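Local coordinates for FERM, ARHGEF and pleckstrin domain-containing protein 2 (Mus musculus, PDB 6D2K) that acts as a guanine nucleotide exchange factor that activates RAC1 and takes part in semaphorin responses and actin remodelling, here represented by its FERM domain, at residues Cys46-Leu51 / His281-Leu286; Gln96-Arg101 / Thr175-Asp180; Gln107-Leu112 / Asn151-Asn156. All coordinates share one frame; numbering follows the deposited sequence.

Contact 1. Residues Cys46-Leu51 / His281-Leu286; sequences CDYFGL and HTFFRL
Tyr48 and Phe283 bring the two backbones to a closest CA-CA distance of 9.0 Å, a 3-10 turn at 46-48 leading into strand 49-54 on one side and the last turn of helix 267-284 on the other. The cloverleaf of a FERM domain is joined here: the ubiquitin-like N-terminal lobe meets the C-terminal helix of the PH-like lobe. No hydrogen bond crosses the gap, and packing round the Phe283 ring makes the contact. The two rings form an offset edge-to-face pair, planes at 73° and centroids 5.1 Å apart, with the edge of Phe283 turned to the face of Tyr48. Phe283 holds its CG anti to the backbone N (chi1 -167°), which carries the ring out from the helix to that face, while another ring, Phe87, stacks on it. An alanine at Tyr48 removes the face under this edge, and the Phe283 ring, left with Phe87 and Asp47 among the partners named here, would probably be freer to turn. Asp47 meets the same ring from beside this pair, its carboxylate plane 49° from the Phe283 ring and OD1 lying 3.7 Å from CE1. The same Phe283 CE1 approaches the backbone more closely, standing 3.5 Å from Asp47 O.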
loop_
_atom_site.group_PDB
_atom_site.type_symbol
_atom_site.label_atom_id
_atom_site.label_comp_id
_atom_site.label_asym_id
_atom_site.label_seq_id
_atom_site.Cartn_x
_atom_site.Cartn_y
_atom_site.Cartn_z
ATOM N N CYS A 46 6.878 1.928 -12.983
ATOM C CA CYS A 46 7.056 0.826 -12.054
ATOM C C CYS A 46 7.724 1.252 -10.745
ATOM O O CYS A 46 7.657 0.513 -9.763
ATOM C CB CYS A 46 7.875 -0.288 -12.714
ATOM S SG CYS A 46 9.489 0.279 -13.298
ATOM N N ASP A 47 8.349 2.425 -10.707
ATOM C CA ASP A 47 9.051 2.852 -9.489
ATOM C C ASP A 47 8.118 3.097 -8.297
ATOM O O ASP A 47 8.563 3.142 -7.145
ATOM C CB ASP A 47 9.990 4.051 -9.734
ATOM C CG ASP A 47 9.291 5.247 -10.379
ATOM O OD1 ASP A 47 9.642 6.395 -10.024
ATOM O OD2 ASP A 47 8.420 5.051 -11.254
ATOM N N TYR A 48 6.819 3.200 -8.571
ATOM C CA TYR A 48 5.839 3.368 -7.497
ATOM C C TYR A 48 5.451 2.053 -6.847
ATOM O O TYR A 48 4.770 2.058 -5.828
ATOM C CB TYR A 48 4.557 4.032 -8.009
ATOM C CG TYR A 48 4.747 5.481 -8.374
ATOM C CD1 TYR A 48 4.611 6.480 -7.422
ATOM C CD2 TYR A 48 5.083 5.844 -9.669
ATOM C CE1 TYR A 48 4.806 7.809 -7.748
ATOM C CE2 TYR A 48 5.291 7.175 -9.996
ATOM C CZ TYR A 48 5.148 8.140 -9.038
ATOM O OH TYR A 48 5.342 9.462 -9.369
ATOM N N PHE A 49 5.893 0.940 -7.428
ATOM C CA PHE A 49 5.344 -0.364 -7.071
ATOM C C PHE A 49 6.372 -1.306 -6.464
ATOM O O PHE A 49 7.578 -1.079 -6.562
ATOM C CB PHE A 49 4.710 -1.041 -8.296
ATOM C CG PHE A 49 3.518 -0.297 -8.846
ATOM C CD1 PHE A 49 2.238 -0.665 -8.492
ATOM C CD2 PHE A 49 3.688 0.791 -9.695
ATOM C CE1 PHE A 49 1.140 0.012 -8.994
ATOM C CE2 PHE A 49 2.587 1.473 -10.200
ATOM C CZ PHE A 49 1.318 1.090 -9.844
ATOM N N GLY A 50 5.858 -2.360 -5.838
ATOM C CA GLY A 50 6.689 -3.419 -5.296
ATOM C C GLY A 50 5.939 -4.733 -5.268
ATOM O O GLY A 50 4.789 -4.827 -5.728
ATOM N N LEU A 51 6.604 -5.764 -4.751
ATOM C CA LEU A 51 5.972 -7.046 -4.513
ATOM C C LEU A 51 6.101 -7.328 -3.032
ATOM O O LEU A 51 7.153 -7.096 -2.450
ATOM C CB LEU A 51 6.670 -8.151 -5.307
ATOM C CG LEU A 51 6.589 -8.061 -6.834
ATOM C CD1 LEU A 51 7.416 -9.197 -7.434
ATOM C CD2 LEU A 51 5.156 -8.139 -7.297
ATOM N N HIS A 281 11.544 8.767 2.234
ATOM C CA HIS A 281 12.304 9.996 2.202
ATOM C C HIS A 281 13.067 10.120 0.889
ATOM O O HIS A 281 13.034 11.168 0.254
ATOM C CB HIS A 281 13.294 10.100 3.357
ATOM C CG HIS A 281 14.185 11.294 3.224
ATOM N ND1 HIS A 281 13.811 12.550 3.653
ATOM C CD2 HIS A 281 15.391 11.439 2.629
ATOM C CE1 HIS A 281 14.773 13.410 3.368
ATOM N NE2 HIS A 281 15.744 12.761 2.750
ATOM N N THR A 282 13.781 9.072 0.492
ATOM C CA THR A 282 14.545 9.090 -0.751
ATOM C C THR A 282 13.645 9.314 -1.979
ATOM O O THR A 282 13.998 10.056 -2.901
ATOM C CB THR A 282 15.335 7.770 -0.938
ATOM O OG1 THR A 282 16.255 7.607 0.149
ATOM C CG2 THR A 282 16.105 7.777 -2.250
ATOM N N PHE A 283 12.481 8.672 -1.985
ATOM C CA PHE A 283 11.563 8.776 -3.121
ATOM C C PHE A 283 10.981 10.177 -3.282
ATOM O O PHE A 283 10.879 10.694 -4.399
ATOM C CB PHE A 283 10.421 7.755 -2.974
ATOM C CG PHE A 283 9.607 7.554 -4.227
ATOM C CD1 PHE A 283 10.048 6.699 -5.221
ATOM C CD2 PHE A 283 8.386 8.198 -4.397
ATOM C CE1 PHE A 283 9.299 6.495 -6.371
ATOM C CE2 PHE A 283 7.626 7.992 -5.563
ATOM C CZ PHE A 283 8.080 7.148 -6.537
ATOM N N PHE A 284 10.592 10.786 -2.170
ATOM C CA PHE A 284 9.803 12.017 -2.207
ATOM C C PHE A 284 10.593 13.277 -1.894
ATOM O O PHE A 284 10.063 14.380 -2.008
ATOM C CB PHE A 284 8.602 11.916 -1.262
ATOM C CG PHE A 284 7.508 11.034 -1.789
ATOM C CD1 PHE A 284 6.796 11.415 -2.914
ATOM C CD2 PHE A 284 7.202 9.826 -1.192
ATOM C CE1 PHE A 284 5.802 10.612 -3.438
ATOM C CE2 PHE A 284 6.202 9.020 -1.712
ATOM C CZ PHE A 284 5.504 9.408 -2.834
ATOM N N ARG A 285 11.853 13.113 -1.510
ATOM C CA ARG A 285 12.693 14.246 -1.142
ATOM C C ARG A 285 14.032 14.253 -1.878
ATOM O O ARG A 285 14.594 13.204 -2.190
ATOM C CB ARG A 285 12.918 14.258 0.368
ATOM C CG ARG A 285 11.877 15.043 1.142
ATOM C CD ARG A 285 12.214 16.531 1.114
ATOM N NE ARG A 285 11.186 17.384 1.710
ATOM C CZ ARG A 285 9.876 17.248 1.514
ATOM N NH1 ARG A 285 9.402 16.277 0.742
ATOM N NH2 ARG A 285 9.032 18.087 2.098
ATOM N N LEU A 286 14.533 15.450 -2.153
ATOM C CA LEU A 286 15.778 15.615 -2.896
ATOM C C LEU A 286 15.957 14.583 -4.002
ATOM O O LEU A 286 16.006 14.932 -5.183
ATOM C CB LEU A 286 16.976 15.604 -1.947
ATOM C CG LEU A 286 17.454 17.010 -1.590
ATOM C CD1 LEU A 286 18.481 17.508 -2.598
ATOM C CD2 LEU A 286 16.264 17.950 -1.515
#

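Contact 2. Residues Gln96-Arg101 / Thr175-Asp180; sequences QEEYTR and TPAESD
Glu98 and Ala177 make the direct side-chain contact between these two helix beginnings, and it is a van der Waals one. The Glu98 chain is stretched out, its first two torsions both near 180°, which lays the carboxylate against the methyl group: Glu98 OE1 lies 3.3 Å from Ala177 CB. Farther along, Arg101 and Asp180 meet more loosely, through the backbone oxygen of the arginine and the CB of the aspartate. The CA atoms of Glu98 and Ala177 are 6.7 Å apart, as are those of Arg101 and Asp180, so the helices keep the same separation over one turn.

Two waters supply the polar links that no direct hydrogen bond provides. One donates to Glu98 O and also to Asp180 OD1, the latter at 2.7 Å. The other accepts from Arg101 NE at 2.8 Å, in the plane of the guanidinium and at its edge, and donates a hydrogen bond to Ala177 O. Both helices, 98-113 and 176-187, belong to the all-helical central lobe of the FERM domain, and here their N-terminal turns lie side by side.

Capping bonds fix the start of the second helix. Thr175 and Glu178 form a capping box: Glu178 N donates to Thr175 OG1, and Thr175 N returns a bond of 2.7 Å to Glu178 OE2, met on its anti side. Thr175 O is gripped twice by Ser179, whose N and OG reach it from opposite faces of the carbonyl plane. At the start of helix 98-113, Gln96 N, Glu97 N and Thr100 OG1 all bond to the carboxylate of Glu45, which ties this end to the N-terminal lobe. The guanidinium of Arg101 lies with one face over its own helix, Glu98 CA standing 3.4 Å above the plane.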
loop_
_atom_site.group_PDB
_atom_site.type_symbol
_atom_site.label_atom_id
_atom_site.label_comp_id
_atom_site.label_asym_id
_atom_site.label_seq_id
_atom_site.Cartn_x
_atom_site.Cartn_y
_atom_site.Cartn_z
ATOM N N GLN A 96 1.561 9.667 -15.056
ATOM C CA GLN A 96 1.654 9.908 -16.500
ATOM C C GLN A 96 0.800 9.014 -17.393
ATOM O O GLN A 96 0.402 9.426 -18.482
ATOM C CB GLN A 96 3.110 9.814 -16.952
ATOM C CG GLN A 96 4.039 10.731 -16.196
ATOM C CD GLN A 96 4.438 11.921 -17.021
ATOM O OE1 GLN A 96 5.571 12.007 -17.494
ATOM N NE2 GLN A 96 3.501 12.849 -17.218
ATOM N N GLU A 97 0.529 7.791 -16.947
ATOM C CA GLU A 97 -0.187 6.823 -17.771
ATOM C C GLU A 97 -1.530 6.446 -17.193
ATOM O O GLU A 97 -1.658 6.253 -15.977
ATOM C CB GLU A 97 0.636 5.544 -17.933
ATOM C CG GLU A 97 1.943 5.745 -18.659
ATOM C CD GLU A 97 1.741 6.073 -20.123
ATOM O OE1 GLU A 97 2.697 6.565 -20.753
ATOM O OE2 GLU A 97 0.626 5.847 -20.641
ATOM N N GLU A 98 -2.518 6.313 -18.074
ATOM C CA GLU A 98 -3.826 5.802 -17.702
ATOM C C GLU A 98 -3.668 4.439 -17.013
ATOM O O GLU A 98 -4.353 4.154 -16.039
ATOM C CB GLU A 98 -4.742 5.711 -18.936
ATOM C CG GLU A 98 -6.146 5.189 -18.645
ATOM C CD GLU A 98 -7.087 5.296 -19.843
ATOM O OE1 GLU A 98 -7.224 6.416 -20.387
ATOM O OE2 GLU A 98 -7.707 4.269 -20.212
ATOM N N TYR A 99 -2.746 3.616 -17.496
ATOM C CA TYR A 99 -2.579 2.284 -16.913
ATOM C C TYR A 99 -2.147 2.359 -15.445
ATOM O O TYR A 99 -2.618 1.584 -14.613
ATOM C CB TYR A 99 -1.587 1.444 -17.721
ATOM C CG TYR A 99 -1.431 0.041 -17.193
ATOM C CD1 TYR A 99 -2.487 -0.853 -17.254
ATOM C CD2 TYR A 99 -0.236 -0.379 -16.636
ATOM C CE1 TYR A 99 -2.360 -2.136 -16.770
ATOM C CE2 TYR A 99 -0.095 -1.666 -16.156
ATOM C CZ TYR A 99 -1.161 -2.524 -16.216
ATOM O OH TYR A 99 -1.019 -3.801 -15.737
ATOM N N THR A 100 -1.267 3.296 -15.128
ATOM C CA THR A 100 -0.804 3.443 -13.746
ATOM C C THR A 100 -1.982 3.896 -12.893
ATOM O O THR A 100 -2.151 3.440 -11.762
ATOM C CB THR A 100 0.319 4.481 -13.612
ATOM O OG1 THR A 100 1.276 4.300 -14.659
ATOM C CG2 THR A 100 1.033 4.332 -12.263
ATOM N N ARG A 101 -2.793 4.815 -13.413
ATOM C CA ARG A 101 -3.926 5.289 -12.629
ATOM C C ARG A 101 -4.926 4.167 -12.386
ATOM O O ARG A 101 -5.563 4.108 -11.328
ATOM C CB ARG A 101 -4.605 6.461 -13.343
ATOM C CG ARG A 101 -3.678 7.665 -13.481
ATOM C CD ARG A 101 -4.436 8.906 -13.945
ATOM N NE ARG A 101 -4.916 8.824 -15.324
ATOM C CZ ARG A 101 -4.205 9.158 -16.397
ATOM N NH1 ARG A 101 -2.954 9.581 -16.273
ATOM N NH2 ARG A 101 -4.750 9.069 -17.608
ATOM N N THR A 175 -16.443 6.931 -18.547
ATOM C CA THR A 175 -15.538 5.910 -19.046
ATOM C C THR A 175 -14.772 5.281 -17.879
ATOM O O THR A 175 -14.779 5.806 -16.771
ATOM C CB THR A 175 -14.526 6.506 -20.024
ATOM O OG1 THR A 175 -13.663 7.415 -19.330
ATOM C CG2 THR A 175 -15.244 7.272 -21.173
ATOM N N PRO A 176 -14.089 4.159 -18.128
ATOM C CA PRO A 176 -13.262 3.597 -17.058
ATOM C C PRO A 176 -12.178 4.576 -16.604
ATOM O O PRO A 176 -11.943 4.658 -15.399
ATOM C CB PRO A 176 -12.663 2.351 -17.709
ATOM C CG PRO A 176 -13.728 1.934 -18.727
ATOM C CD PRO A 176 -14.148 3.271 -19.302
ATOM N N ALA A 177 -11.539 5.305 -17.517
ATOM C CA ALA A 177 -10.490 6.261 -17.119
ATOM C C ALA A 177 -11.057 7.377 -16.253
ATOM O O ALA A 177 -10.416 7.817 -15.297
ATOM C CB ALA A 177 -9.808 6.858 -18.347
ATOM N N GLU A 178 -12.242 7.859 -16.611
ATOM C CA GLU A 178 -12.880 8.918 -15.827
ATOM C C GLU A 178 -13.214 8.416 -14.443
ATOM O O GLU A 178 -13.051 9.142 -13.455
ATOM C CB GLU A 178 -14.166 9.404 -16.506
ATOM C CG GLU A 178 -13.949 10.133 -17.809
ATOM C CD GLU A 178 -15.249 10.451 -18.525
ATOM O OE1 GLU A 178 -15.335 11.524 -19.165
ATOM O OE2 GLU A 178 -16.184 9.638 -18.471
ATOM N N SER A 179 -13.687 7.171 -14.387
ATOM C CA SER A 179 -14.079 6.540 -13.133
ATOM C C SER A 179 -12.878 6.329 -12.229
ATOM O O SER A 179 -12.960 6.608 -11.045
ATOM C CB SER A 179 -14.788 5.208 -13.394
ATOM O OG SER A 179 -15.896 5.408 -14.260
ATOM N N ASP A 180 -11.766 5.858 -12.790
ATOM C CA ASP A 180 -10.541 5.692 -12.014
ATOM C C ASP A 180 -10.111 7.053 -11.478
ATOM O O ASP A 180 -9.690 7.169 -10.333
ATOM C CB ASP A 180 -9.408 5.156 -12.887
ATOM C CG ASP A 180 -9.600 3.712 -13.304
ATOM O OD1 ASP A 180 -8.852 3.276 -14.195
ATOM O OD2 ASP A 180 -10.490 3.018 -12.773
HETATM O O HOH W 1 -7.189 4.921 -15.587
HETATM O O HOH W 2 -7.451 7.613 -15.438
#

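Contact 3. Residues Gln107-Leu112 / Asn151-Asn156; sequences QLKRDL and NEYLPN
Lys109 and Tyr153 open the contact between helix 98-113 and the loop that follows helix 141-150, both parts of the helical central lobe of the FERM domain. All four torsions of Lys109 are near 180°, which stretches the methylene chain out beside the tyrosine, with Lys109 CE 3.6 Å from Tyr153 CE1. The approach to the ring is oblique. Beyond the methylenes, the ammonium is tied to the loop by water. One water takes a bond from Lys109 NZ and is also hydrogen-bonded to Tyr153 OH, 2.7 Å away; another accepts from Lys109 NZ at 2.8 Å and donates to Asn151 OD1; a third, held only weakly by the lysine, donates to Glu152 O. Three successive loop residues are thus linked to a single amino group. The tyrosine hydroxyl has its own direct partner in His147 of the preceding helix, and Glu135 forms a long, weak ion pair with the lysine.

The backbone of Lys109 is engaged as well: a water donates to Lys109 O and to Tyr153 O, the latter at 2.7 Å, bridging helix and loop without a direct bond. One residue farther on, Arg110 turns away from the loop and gives a bond to Leu83 O, on the N-terminal lobe's sheet.

At Leu112 the contact turns to packing, partly against backbone oxygens: its CG stands 4.0 Å from Tyr153 O, and its side chain also packs on Ile128 of helix 121-136, a residue that Tyr153 shares. Leu154 comes alongside from the loop, Leu112 CG and Leu154 CD1 being 4.3 Å apart. That same methyl makes the nearer approach to the helix backbone, with Leu154 CD1 3.6 Å from Leu112 O.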
loop_
_atom_site.group_PDB
_atom_site.type_symbol
_atom_site.label_atom_id
_atom_site.label_comp_id
_atom_site.label_asym_id
_atom_site.label_seq_id
_atom_site.Cartn_x
_atom_site.Cartn_y
_atom_site.Cartn_z
ATOM N N GLN A 107 -5.571 -0.662 -6.369
ATOM C CA GLN A 107 -4.921 -0.732 -5.063
ATOM C C GLN A 107 -5.844 -0.151 -3.998
ATOM O O GLN A 107 -5.994 -0.709 -2.905
ATOM C CB GLN A 107 -3.598 0.039 -5.092
ATOM C CG GLN A 107 -2.936 0.229 -3.717
ATOM C CD GLN A 107 -2.388 -1.052 -3.149
ATOM O OE1 GLN A 107 -2.746 -1.466 -2.045
ATOM N NE2 GLN A 107 -1.515 -1.680 -3.882
ATOM N N LEU A 108 -6.462 0.980 -4.313
ATOM C CA LEU A 108 -7.370 1.618 -3.370
ATOM C C LEU A 108 -8.598 0.754 -3.125
ATOM O O LEU A 108 -9.094 0.693 -1.994
ATOM C CB LEU A 108 -7.748 3.019 -3.862
ATOM C CG LEU A 108 -6.534 3.954 -3.832
ATOM C CD1 LEU A 108 -6.852 5.165 -4.700
ATOM C CD2 LEU A 108 -6.137 4.362 -2.400
ATOM N N LYS A 109 -9.076 0.079 -4.175
ATOM C CA LYS A 109 -10.141 -0.899 -4.043
ATOM C C LYS A 109 -9.733 -1.972 -3.034
ATOM O O LYS A 109 -10.517 -2.312 -2.156
ATOM C CB LYS A 109 -10.492 -1.508 -5.408
ATOM C CG LYS A 109 -11.472 -2.679 -5.332
ATOM C CD LYS A 109 -11.759 -3.243 -6.712
ATOM C CE LYS A 109 -12.524 -4.552 -6.593
ATOM N NZ LYS A 109 -12.726 -5.231 -7.896
ATOM N N ARG A 110 -8.513 -2.486 -3.166
ATOM C CA ARG A 110 -8.033 -3.505 -2.231
ATOM C C ARG A 110 -7.942 -2.956 -0.807
ATOM O O ARG A 110 -8.334 -3.641 0.151
ATOM C CB ARG A 110 -6.676 -4.068 -2.665
ATOM C CG ARG A 110 -6.026 -4.948 -1.596
ATOM C CD ARG A 110 -4.506 -5.063 -1.773
ATOM N NE ARG A 110 -4.185 -5.886 -2.915
ATOM C CZ ARG A 110 -3.003 -5.938 -3.514
ATOM N NH1 ARG A 110 -1.995 -5.191 -3.093
ATOM N NH2 ARG A 110 -2.851 -6.733 -4.562
ATOM N N ASP A 111 -7.432 -1.732 -0.653
ATOM C CA ASP A 111 -7.282 -1.147 0.678
ATOM C C ASP A 111 -8.630 -0.914 1.338
ATOM O O ASP A 111 -8.761 -1.012 2.549
ATOM C CB ASP A 111 -6.477 0.164 0.619
ATOM C CG ASP A 111 -5.014 -0.063 0.286
ATOM O OD1 ASP A 111 -4.330 0.918 -0.073
ATOM O OD2 ASP A 111 -4.538 -1.217 0.388
ATOM N N LEU A 112 -9.644 -0.617 0.536
ATOM C CA LEU A 112 -11.000 -0.470 1.071
ATOM C C LEU A 112 -11.523 -1.835 1.551
ATOM O O LEU A 112 -12.028 -1.958 2.672
ATOM C CB LEU A 112 -11.918 0.156 0.012
ATOM C CG LEU A 112 -13.362 0.459 0.418
ATOM C CD1 LEU A 112 -13.415 1.529 1.480
ATOM C CD2 LEU A 112 -14.169 0.892 -0.806
ATOM N N ASN A 151 -18.811 -10.284 -6.158
ATOM C CA ASN A 151 -17.571 -9.520 -5.999
ATOM C C ASN A 151 -17.590 -8.671 -4.740
ATOM O O ASN A 151 -18.468 -7.831 -4.560
ATOM C CB ASN A 151 -17.334 -8.614 -7.214
ATOM C CG ASN A 151 -17.173 -9.395 -8.497
ATOM O OD1 ASN A 151 -16.066 -9.773 -8.870
ATOM N ND2 ASN A 151 -18.281 -9.641 -9.180
ATOM N N GLU A 152 -16.615 -8.886 -3.868
ATOM C CA GLU A 152 -16.569 -8.145 -2.610
ATOM C C GLU A 152 -15.772 -6.855 -2.719
ATOM O O GLU A 152 -14.658 -6.844 -3.248
ATOM C CB GLU A 152 -16.006 -9.028 -1.497
ATOM C CG GLU A 152 -16.910 -10.202 -1.146
ATOM C CD GLU A 152 -16.826 -10.570 0.332
ATOM O OE1 GLU A 152 -16.736 -11.772 0.633
ATOM O OE2 GLU A 152 -16.850 -9.649 1.178
ATOM N N TYR A 153 -16.366 -5.774 -2.218
ATOM C CA TYR A 153 -15.720 -4.464 -2.134
ATOM C C TYR A 153 -15.485 -4.035 -0.682
ATOM O O TYR A 153 -14.573 -3.263 -0.389
ATOM C CB TYR A 153 -16.584 -3.417 -2.855
ATOM C CG TYR A 153 -16.595 -3.609 -4.352
ATOM C CD1 TYR A 153 -15.769 -2.854 -5.165
ATOM C CD2 TYR A 153 -17.397 -4.577 -4.946
ATOM C CE1 TYR A 153 -15.760 -3.028 -6.529
ATOM C CE2 TYR A 153 -17.389 -4.762 -6.315
ATOM C CZ TYR A 153 -16.563 -3.986 -7.099
ATOM O OH TYR A 153 -16.541 -4.158 -8.468
ATOM N N LEU A 154 -16.326 -4.533 0.220
ATOM C CA LEU A 154 -16.246 -4.156 1.630
ATOM C C LEU A 154 -16.907 -5.246 2.464
ATOM O O LEU A 154 -17.920 -5.801 2.057
ATOM C CB LEU A 154 -16.984 -2.825 1.830
ATOM C CG LEU A 154 -16.899 -2.121 3.180
ATOM C CD1 LEU A 154 -15.476 -1.654 3.470
ATOM C CD2 LEU A 154 -17.855 -0.940 3.192
ATOM N N PRO A 155 -16.345 -5.563 3.637
ATOM C CA PRO A 155 -17.086 -6.520 4.463
ATOM C C PRO A 155 -18.443 -5.949 4.844
ATOM O O PRO A 155 -18.549 -4.762 5.150
ATOM C CB PRO A 155 -16.204 -6.672 5.711
ATOM C CG PRO A 155 -14.832 -6.212 5.279
ATOM C CD PRO A 155 -15.073 -5.147 4.252
ATOM N N ASN A 156 -19.478 -6.781 4.827
ATOM C CA ASN A 156 -20.822 -6.300 5.099
ATOM C C ASN A 156 -21.214 -5.175 4.137
ATOM O O ASN A 156 -21.895 -4.223 4.507
ATOM C CB ASN A 156 -20.957 -5.857 6.569
ATOM C CG ASN A 156 -22.403 -5.672 6.993
ATOM O OD1 ASN A 156 -22.700 -4.929 7.927
ATOM N ND2 ASN A 156 -23.317 -6.333 6.284
HETATM O O HOH W 3 -13.276 -2.429 -2.579
HETATM O O HOH W 4 -14.149 -3.413 -9.521
HETATM O O HOH W 5 -13.863 -7.805 -5.936
HETATM O O HOH W 6 -13.971 -7.456 -9.131
#

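In the fold
Contact 1 joins two lobes of the FERM cloverleaf, while contacts 2 and 3 lie within the third. Along the chain, contact 1 pairs the most distant segments and encloses contact 2, which in turn encloses contact 3. Contacts 2 and 3 both use helix 98-113, at its beginning and toward its end, their centres about 18 Å apart, and stay within the central lobe. Contact 1, centred about 20 Å from contact 2 and 24 Å from contact 3, bridges the N-terminal and PH-like lobes. It touches contact 2 where Phe49 CE2 packs 3.9 Å from Thr100 CG2, so helix 98-113 also meets the N-terminal lobe and all three lobes are connected.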